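Local coordinates for competence protein PILN (Thermus thermophilus, PDB 4BHQ) that probably takes part in building type IV pili as part of an inner membrane platform, here through a periplasmic domain that pairs with a second copy of itself, at residues P52-I64 with L71-L83. Sequence-based numbering, arbitrary orientation.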
ATOM      1  N   PRO A  52      -5.644  13.433   4.398  1.00 26.71           N
ATOM      2  CA  PRO A  52      -6.346  12.313   3.738  1.00 22.89           C
ATOM      3  C   PRO A  52      -5.398  11.088   3.504  1.00 21.52           C
ATOM      4  O   PRO A  52      -4.973  10.821   2.344  1.00 20.90           O
ATOM      5  CB  PRO A  52      -6.744  12.891   2.377  1.00 23.21           C
ATOM      6  CG  PRO A  52      -5.722  14.021   2.122  1.00 26.26           C
ATOM      7  CD  PRO A  52      -5.300  14.548   3.471  1.00 26.93           C
ATOM      8  N   TRP A  53      -5.091  10.391   4.576  1.00 19.73           N
ATOM      9  CA  TRP A  53      -4.151   9.249   4.540  1.00 21.41           C
ATOM     10  C   TRP A  53      -4.494   8.235   3.530  1.00 19.72           C
ATOM     11  O   TRP A  53      -3.625   7.683   2.887  1.00 18.02           O
ATOM     12  CB  TRP A  53      -4.197   8.575   5.919  1.00 24.12           C
ATOM     13  CG  TRP A  53      -3.513   9.424   6.963  1.00 31.71           C
ATOM     14  CD1 TRP A  53      -4.058  10.070   8.066  1.00 31.54           C
ATOM     15  CD2 TRP A  53      -2.090   9.702   7.021  1.00 34.04           C
ATOM     16  NE1 TRP A  53      -3.075  10.714   8.755  1.00 34.20           N
ATOM     17  CE2 TRP A  53      -1.883  10.525   8.181  1.00 35.27           C
ATOM     18  CE3 TRP A  53      -0.999   9.329   6.239  1.00 35.03           C
ATOM     19  CZ2 TRP A  53      -0.644  10.940   8.545  1.00 39.31           C
ATOM     20  CZ3 TRP A  53       0.231   9.824   6.588  1.00 42.60           C
ATOM     21  CH2 TRP A  53       0.404  10.585   7.705  1.00 32.52           C
ATOM     22  N   SER A  54      -5.795   7.974   3.338  1.00 17.12           N
ATOM     23  CA  SER A  54      -6.234   6.912   2.452  1.00 18.82           C
ATOM     24  C   SER A  54      -5.851   7.152   0.989  1.00 17.28           C
ATOM     25  O   SER A  54      -5.548   6.207   0.232  1.00 18.87           O
ATOM     26  CB  SER A  54      -7.738   6.690   2.659  1.00 20.01           C
ATOM     27  OG  SER A  54      -8.418   7.774   2.019  1.00 29.71           O
ATOM     28  N   GLN A  55      -5.752   8.413   0.631  1.00 19.16           N
ATOM     29  CA  GLN A  55      -5.310   8.805  -0.751  1.00 21.04           C
ATOM     30  C   GLN A  55      -3.775   8.741  -0.892  1.00 19.72           C
ATOM     31  O   GLN A  55      -3.261   8.357  -1.944  1.00 20.76           O
ATOM     32  CB  GLN A  55      -5.795  10.255  -1.084  1.00 21.24           C
ATOM     33  CG  GLN A  55      -7.297  10.292  -1.575  1.00 24.07           C
ATOM     34  CD  GLN A  55      -8.210   9.731  -0.505  1.00 29.93           C
ATOM     35  OE1 GLN A  55      -8.127  10.110   0.663  1.00 29.77           O
ATOM     36  NE2 GLN A  55      -9.020   8.784  -0.873  1.00 27.15           N
ATOM     37  N   TYR A  56      -3.050   9.155   0.144  1.00 20.36           N
ATOM     38  CA  TYR A  56      -1.583   9.106   0.107  1.00 18.89           C
ATOM     39  C   TYR A  56      -1.131   7.653   0.056  1.00 19.50           C
ATOM     40  O   TYR A  56      -0.214   7.305  -0.680  1.00 19.01           O
ATOM     41  CB  TYR A  56      -0.958   9.826   1.301  1.00 19.25           C
ATOM     42  CG  TYR A  56      -0.996  11.366   1.209  1.00 21.50           C
ATOM     43  CD1 TYR A  56      -0.152  12.054   0.336  1.00 24.37           C
ATOM     44  CD2 TYR A  56      -1.863  12.114   2.009  1.00 21.92           C
ATOM     45  CE1 TYR A  56      -0.116  13.415   0.268  1.00 22.62           C
ATOM     46  CE2 TYR A  56      -1.857  13.485   1.982  1.00 23.03           C
ATOM     47  CZ  TYR A  56      -0.998  14.135   1.084  1.00 27.67           C
ATOM     48  OH  TYR A  56      -1.005  15.479   1.038  1.00 26.26           O
ATOM     49  N   LEU A  57      -1.757   6.812   0.900  1.00 19.42           N
ATOM     50  CA  LEU A  57      -1.467   5.361   0.858  1.00 17.89           C
ATOM     51  C   LEU A  57      -1.845   4.756  -0.491  1.00 17.62           C
ATOM     52  O   LEU A  57      -1.048   3.940  -1.059  1.00 19.97           O
ATOM     53  CB  LEU A  57      -2.211   4.678   2.026  1.00 20.29           C
ATOM     54  CG  LEU A  57      -2.096   3.158   2.188  1.00 24.76           C
ATOM     55  CD1 LEU A  57      -0.600   2.780   2.213  1.00 22.55           C
ATOM     56  CD2 LEU A  57      -2.841   2.695   3.471  1.00 21.36           C
ATOM     57  N   ALA A  58      -2.999   5.079  -1.023  1.00 17.64           N
ATOM     58  CA  ALA A  58      -3.313   4.521  -2.394  1.00 19.31           C
ATOM     59  C   ALA A  58      -2.224   4.929  -3.404  1.00 17.60           C
ATOM     60  O   ALA A  58      -1.777   4.122  -4.183  1.00 15.93           O
ATOM     61  CB  ALA A  58      -4.720   5.038  -2.886  1.00 18.22           C
ATOM     62  N   ALA A  59      -1.837   6.215  -3.389  1.00 17.06           N
ATOM     63  CA  ALA A  59      -0.843   6.708  -4.325  1.00 17.17           C
ATOM     64  C   ALA A  59       0.501   5.989  -4.135  1.00 17.43           C
ATOM     65  O   ALA A  59       1.161   5.635  -5.111  1.00 18.11           O
ATOM     66  CB  ALA A  59      -0.609   8.255  -4.112  1.00 18.07           C
ATOM     67  N   PHE A  60       0.906   5.807  -2.888  1.00 17.98           N
ATOM     68  CA  PHE A  60       2.173   5.068  -2.590  1.00 18.53           C
ATOM     69  C   PHE A  60       2.125   3.673  -3.151  1.00 18.87           C
ATOM     70  O   PHE A  60       3.064   3.199  -3.826  1.00 17.69           O
ATOM     71  CB  PHE A  60       2.375   4.993  -1.040  1.00 18.38           C
ATOM     72  CG  PHE A  60       3.483   4.024  -0.641  1.00 21.80           C
ATOM     73  CD1 PHE A  60       4.841   4.321  -0.947  1.00 23.57           C
ATOM     74  CD2 PHE A  60       3.177   2.786  -0.086  1.00 20.21           C
ATOM     75  CE1 PHE A  60       5.866   3.376  -0.650  1.00 24.45           C
ATOM     76  CE2 PHE A  60       4.182   1.876   0.214  1.00 22.37           C
ATOM     77  CZ  PHE A  60       5.533   2.176  -0.074  1.00 24.04           C
ATOM     78  N   ILE A  61       1.007   2.965  -2.909  1.00 17.66           N
ATOM     79  CA  ILE A  61       0.863   1.611  -3.433  1.00 16.46           C
ATOM     80  C   ILE A  61       0.884   1.572  -4.959  1.00 18.56           C
ATOM     81  O   ILE A  61       1.538   0.720  -5.539  1.00 20.37           O
ATOM     82  CB  ILE A  61      -0.414   0.950  -2.894  1.00 20.05           C
ATOM     83  CG1 ILE A  61      -0.241   0.777  -1.318  1.00 15.75           C
ATOM     84  CG2 ILE A  61      -0.594  -0.429  -3.605  1.00 16.96           C
ATOM     85  CD1 ILE A  61      -1.525   0.336  -0.590  1.00 20.34           C
ATOM     86  N   ASN A  62       0.227   2.538  -5.605  1.00 16.73           N
ATOM     87  CA  ASN A  62       0.224   2.575  -7.047  1.00 17.73           C
ATOM     88  C   ASN A  62       1.602   2.881  -7.622  1.00 19.19           C
ATOM     89  O   ASN A  62       1.859   2.591  -8.813  1.00 19.33           O
ATOM     90  CB  ASN A  62      -0.753   3.674  -7.556  1.00 15.11           C
ATOM     91  CG  ASN A  62      -2.201   3.333  -7.311  1.00 16.20           C
ATOM     92  OD1 ASN A  62      -2.559   2.164  -7.051  1.00 15.72           O
ATOM     93  ND2 ASN A  62      -3.040   4.349  -7.307  1.00 14.33           N
ATOM     94  N   GLN A  63       2.481   3.510  -6.813  1.00 18.45           N
ATOM     95  CA  GLN A  63       3.842   3.850  -7.314  1.00 19.53           C
ATOM     96  C   GLN A  63       4.825   2.658  -7.302  1.00 21.67           C
ATOM     97  O   GLN A  63       5.893   2.676  -7.958  1.00 20.56           O
ATOM     98  CB  GLN A  63       4.377   5.034  -6.524  1.00 20.43           C
ATOM     99  CG  GLN A  63       5.538   5.745  -7.188  1.00 22.33           C
ATOM    100  CD  GLN A  63       5.141   6.405  -8.514  1.00 24.80           C
ATOM    101  OE1 GLN A  63       3.959   6.698  -8.757  1.00 24.90           O
ATOM    102  NE2 GLN A  63       6.128   6.664  -9.345  1.00 23.86           N
ATOM    103  N   ILE A  64       4.509   1.637  -6.506  1.00 19.84           N
ATOM    104  CA  ILE A  64       5.364   0.467  -6.408  1.00 18.47           C
ATOM    105  C   ILE A  64       5.457  -0.189  -7.767  1.00 20.16           C
ATOM    106  O   ILE A  64       4.470  -0.501  -8.356  1.00 23.40           O
ATOM    107  CB  ILE A  64       4.847  -0.515  -5.324  1.00 18.91           C
ATOM    108  CG1 ILE A  64       4.889   0.146  -3.934  1.00 17.82           C
ATOM    109  CG2 ILE A  64       5.656  -1.802  -5.346  1.00 16.22           C
ATOM    110  CD1 ILE A  64       4.202  -0.703  -2.879  1.00 23.53           C
ATOM    111  N   LEU A  71       0.153  -1.349 -14.499  1.00 33.07           N
ATOM    112  CA  LEU A  71      -0.630  -1.304 -13.258  1.00 25.44           C
ATOM    113  C   LEU A  71      -2.064  -1.752 -13.563  1.00 25.39           C
ATOM    114  O   LEU A  71      -2.903  -0.917 -13.888  1.00 21.29           O
ATOM    115  CB  LEU A  71      -0.618   0.142 -12.717  1.00 24.40           C
ATOM    116  CG  LEU A  71      -1.235   0.389 -11.334  1.00 23.53           C
ATOM    117  CD1 LEU A  71      -0.435  -0.383 -10.291  1.00 20.25           C
ATOM    118  CD2 LEU A  71      -1.202   1.888 -11.073  1.00 20.16           C
ATOM    119  N   GLU A  72      -2.366  -3.034 -13.453  1.00 21.95           N
ATOM    120  CA  GLU A  72      -3.659  -3.486 -13.926  1.00 25.76           C
ATOM    121  C   GLU A  72      -4.803  -3.162 -12.960  1.00 22.64           C
ATOM    122  O   GLU A  72      -5.954  -3.147 -13.366  1.00 22.71           O
ATOM    123  CB  GLU A  72      -3.637  -4.989 -14.335  1.00 30.74           C
ATOM    124  CG  GLU A  72      -3.240  -5.969 -13.220  1.00 32.57           C
ATOM    125  CD  GLU A  72      -3.489  -7.444 -13.631  1.00 39.66           C
ATOM    126  OE1 GLU A  72      -3.487  -7.724 -14.865  1.00 37.25           O
ATOM    127  OE2 GLU A  72      -3.773  -8.293 -12.743  1.00 30.81           O
ATOM    128  N   VAL A  73      -4.460  -2.956 -11.702  1.00 21.53           N
ATOM    129  CA  VAL A  73      -5.353  -2.448 -10.660  1.00 21.68           C
ATOM    130  C   VAL A  73      -4.737  -1.237  -9.965  1.00 22.06           C
ATOM    131  O   VAL A  73      -3.628  -1.306  -9.370  1.00 22.18           O
ATOM    132  CB  VAL A  73      -5.692  -3.518  -9.627  1.00 23.79           C
ATOM    133  CG1 VAL A  73      -6.477  -2.901  -8.461  1.00 21.84           C
ATOM    134  CG2 VAL A  73      -6.547  -4.622 -10.302  1.00 22.38           C
ATOM    135  N   ALA A  74      -5.420  -0.108 -10.062  1.00 18.71           N
ATOM    136  CA  ALA A  74      -4.952   1.109  -9.356  1.00 20.71           C
ATOM    137  C   ALA A  74      -5.861   1.420  -8.205  1.00 23.69           C
ATOM    138  O   ALA A  74      -7.103   1.461  -8.364  1.00 20.35           O
ATOM    139  CB  ALA A  74      -4.901   2.266 -10.345  1.00 22.44           C
ATOM    140  N   LEU A  75      -5.286   1.693  -7.030  1.00 22.23           N
ATOM    141  CA  LEU A  75      -6.129   2.045  -5.904  1.00 23.39           C
ATOM    142  C   LEU A  75      -6.339   3.566  -5.852  1.00 21.82           C
ATOM    143  O   LEU A  75      -5.437   4.332  -6.146  1.00 23.43           O
ATOM    144  CB  LEU A  75      -5.550   1.439  -4.592  1.00 21.83           C
ATOM    145  CG  LEU A  75      -5.399  -0.122  -4.698  1.00 24.28           C
ATOM    146  CD1 LEU A  75      -4.651  -0.673  -3.524  1.00 21.43           C
ATOM    147  CD2 LEU A  75      -6.819  -0.733  -4.688  1.00 24.66           C
ATOM    148  N   ARG A  76      -7.520   3.994  -5.394  1.00 20.00           N
ATOM    149  CA  ARG A  76      -7.872   5.385  -5.255  1.00 18.15           C
ATOM    150  C   ARG A  76      -8.059   5.750  -3.808  1.00 21.30           C
ATOM    151  O   ARG A  76      -7.954   6.947  -3.406  1.00 22.21           O
ATOM    152  CB  ARG A  76      -9.184   5.703  -6.021  1.00 20.49           C
ATOM    153  CG  ARG A  76      -9.025   5.469  -7.492  1.00 25.56           C
ATOM    154  CD  ARG A  76      -7.925   6.519  -8.007  1.00 26.77           C
ATOM    155  NE  ARG A  76      -7.678   6.249  -9.415  1.00 31.97           N
ATOM    156  CZ  ARG A  76      -6.545   6.503 -10.030  1.00 29.80           C
ATOM    157  NH1 ARG A  76      -5.504   7.049  -9.320  1.00 28.92           N
ATOM    158  NH2 ARG A  76      -6.490   6.289 -11.310  1.00 27.87           N
ATOM    159  N   SER A  77      -8.365   4.749  -2.991  1.00 19.94           N
ATOM    160  CA  SER A  77      -8.499   4.994  -1.553  1.00 19.98           C
ATOM    161  C   SER A  77      -8.256   3.713  -0.829  1.00 20.16           C
ATOM    162  O   SER A  77      -8.770   2.658  -1.209  1.00 19.60           O
ATOM    163  CB  SER A  77      -9.919   5.557  -1.217  1.00 22.02           C
ATOM    164  OG  SER A  77     -10.002   5.732   0.205  1.00 29.16           O
ATOM    165  N   VAL A  78      -7.427   3.775   0.198  1.00 20.72           N
ATOM    166  CA  VAL A  78      -7.208   2.609   1.047  1.00 21.80           C
ATOM    167  C   VAL A  78      -7.287   3.068   2.501  1.00 23.89           C
ATOM    168  O   VAL A  78      -6.341   3.723   3.010  1.00 20.17           O
ATOM    169  CB  VAL A  78      -5.803   2.000   0.813  1.00 23.46           C
ATOM    170  CG1 VAL A  78      -5.582   0.839   1.789  1.00 21.29           C
ATOM    171  CG2 VAL A  78      -5.595   1.544  -0.667  1.00 21.72           C
ATOM    172  N   SER A  79      -8.369   2.725   3.184  1.00 20.52           N
ATOM    173  CA  SER A  79      -8.553   3.162   4.582  1.00 19.71           C
ATOM    174  C   SER A  79      -8.415   1.925   5.452  1.00 20.79           C
ATOM    175  O   SER A  79      -8.750   0.838   5.054  1.00 26.51           O
ATOM    176  CB  SER A  79      -9.949   3.804   4.787  1.00 22.60           C
ATOM    177  OG  SER A  79     -10.891   2.776   5.119  1.00 27.34           O
ATOM    178  N   ALA A  80      -7.854   2.059   6.622  1.00 23.35           N
ATOM    179  CA  ALA A  80      -7.643   0.934   7.522  1.00 25.31           C
ATOM    180  C   ALA A  80      -8.352   1.223   8.830  1.00 27.54           C
ATOM    181  O   ALA A  80      -8.490   2.376   9.213  1.00 27.73           O
ATOM    182  CB  ALA A  80      -6.131   0.769   7.758  1.00 30.20           C
ATOM    183  N   ARG A  81      -8.791   0.176   9.531  1.00 25.34           N
ATOM    184  CA  ARG A  81      -9.316   0.384  10.871  1.00 27.53           C
ATOM    185  C   ARG A  81      -9.145  -0.898  11.674  1.00 28.16           C
ATOM    186  O   ARG A  81      -9.172  -1.979  11.116  1.00 26.90           O
ATOM    187  CB  ARG A  81     -10.791   0.825  10.864  1.00 26.20           C
ATOM    188  CG  ARG A  81     -11.762  -0.299  10.483  1.00 26.77           C
ATOM    189  CD  ARG A  81     -13.227   0.196  10.555  1.00 30.61           C
ATOM    190  NE  ARG A  81     -14.152  -0.821  10.114  1.00 32.63           N
ATOM    191  CZ  ARG A  81     -14.942  -1.500  10.930  1.00 33.51           C
ATOM    192  NH1 ARG A  81     -14.952  -1.241  12.248  1.00 37.10           N
ATOM    193  NH2 ARG A  81     -15.688  -2.445  10.434  1.00 33.46           N
ATOM    194  N   ALA A  82      -9.005  -0.760  12.990  1.00 32.75           N
ATOM    195  CA  ALA A  82      -8.881  -1.962  13.858  1.00 30.98           C
ATOM    196  C   ALA A  82     -10.222  -2.323  14.423  1.00 30.53           C
ATOM    197  O   ALA A  82     -11.017  -1.472  14.746  1.00 34.57           O
ATOM    198  CB  ALA A  82      -7.809  -1.745  14.960  1.00 36.28           C
ATOM    199  N   LEU A  83     -10.495  -3.610  14.508  1.00 33.88           N
ATOM    200  CA  LEU A  83     -11.814  -4.075  15.003  1.00 37.34           C
ATOM    201  C   LEU A  83     -11.760  -4.340  16.517  1.00 41.26           C
ATOM    202  O   LEU A  83     -10.854  -5.014  16.998  1.00 35.14           O
ATOM    203  CB  LEU A  83     -12.222  -5.349  14.294  1.00 37.84           C
ATOM    204  CG  LEU A  83     -13.039  -5.230  12.995  1.00 37.94           C
ATOM    205  CD1 LEU A  83     -12.359  -4.411  11.934  1.00 33.69           C
ATOM    206  CD2 LEU A  83     -13.374  -6.634  12.481  1.00 44.41           C
TER
HETATM  207  O   HOH W   1      -2.230  -0.466  -6.909  1.00 21.17           O
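Asn-62 grips both backbone polar groups of Leu-75 with its side-chain amide. Its OD1 accepts from Leu-75 N at 2.8 Å, in the carbonyl plane and on a lone pair. Its ND2 donates to Leu-75 O at 2.7 Å, again on a lone pair, though the acceptor lies 17° out of the amide plane. A water links OD1 to Val-73 O. The paired bonds to Leu-75 fix the rotation of the amide. At the other end of helix 53-63, Val-78 N donates to Ser-54 O at 3.1 Å. That oxygen also takes Ala-58 N, from the opposite face of its carbonyl plane. Gln-55, bent at chi2 (60°), folds back so that NE2 makes a weak bond to Arg-76 O. Between these ends the contact is mostly apolar. Ala-58 CB rests against the backbone, 3.4 Å from Leu-75 O, and touches Leu-75 CB. Leu-57 crosses Val-78 at about a right angle, with Leu-57 CD2 3.7 Å from Val-78 CG1. Ile-61 CG2 meets Leu-75 CD1 at 4.1 Å. Arg-76 starts away from the helix at CB, and its NE salt-bridges Glu-111. Arg-76 and Ser-77 form a classic beta bulge opposite Gln-109. The helix runs roughly against 73-75 and crosses 77-82 at 120°. Within the PilN dimerization domain it probably lies between strand 73-82, outermost in this chain's antiparallel sheet beside 102-112, and the second subunit, whose Phe-106 stacks on Phe-60.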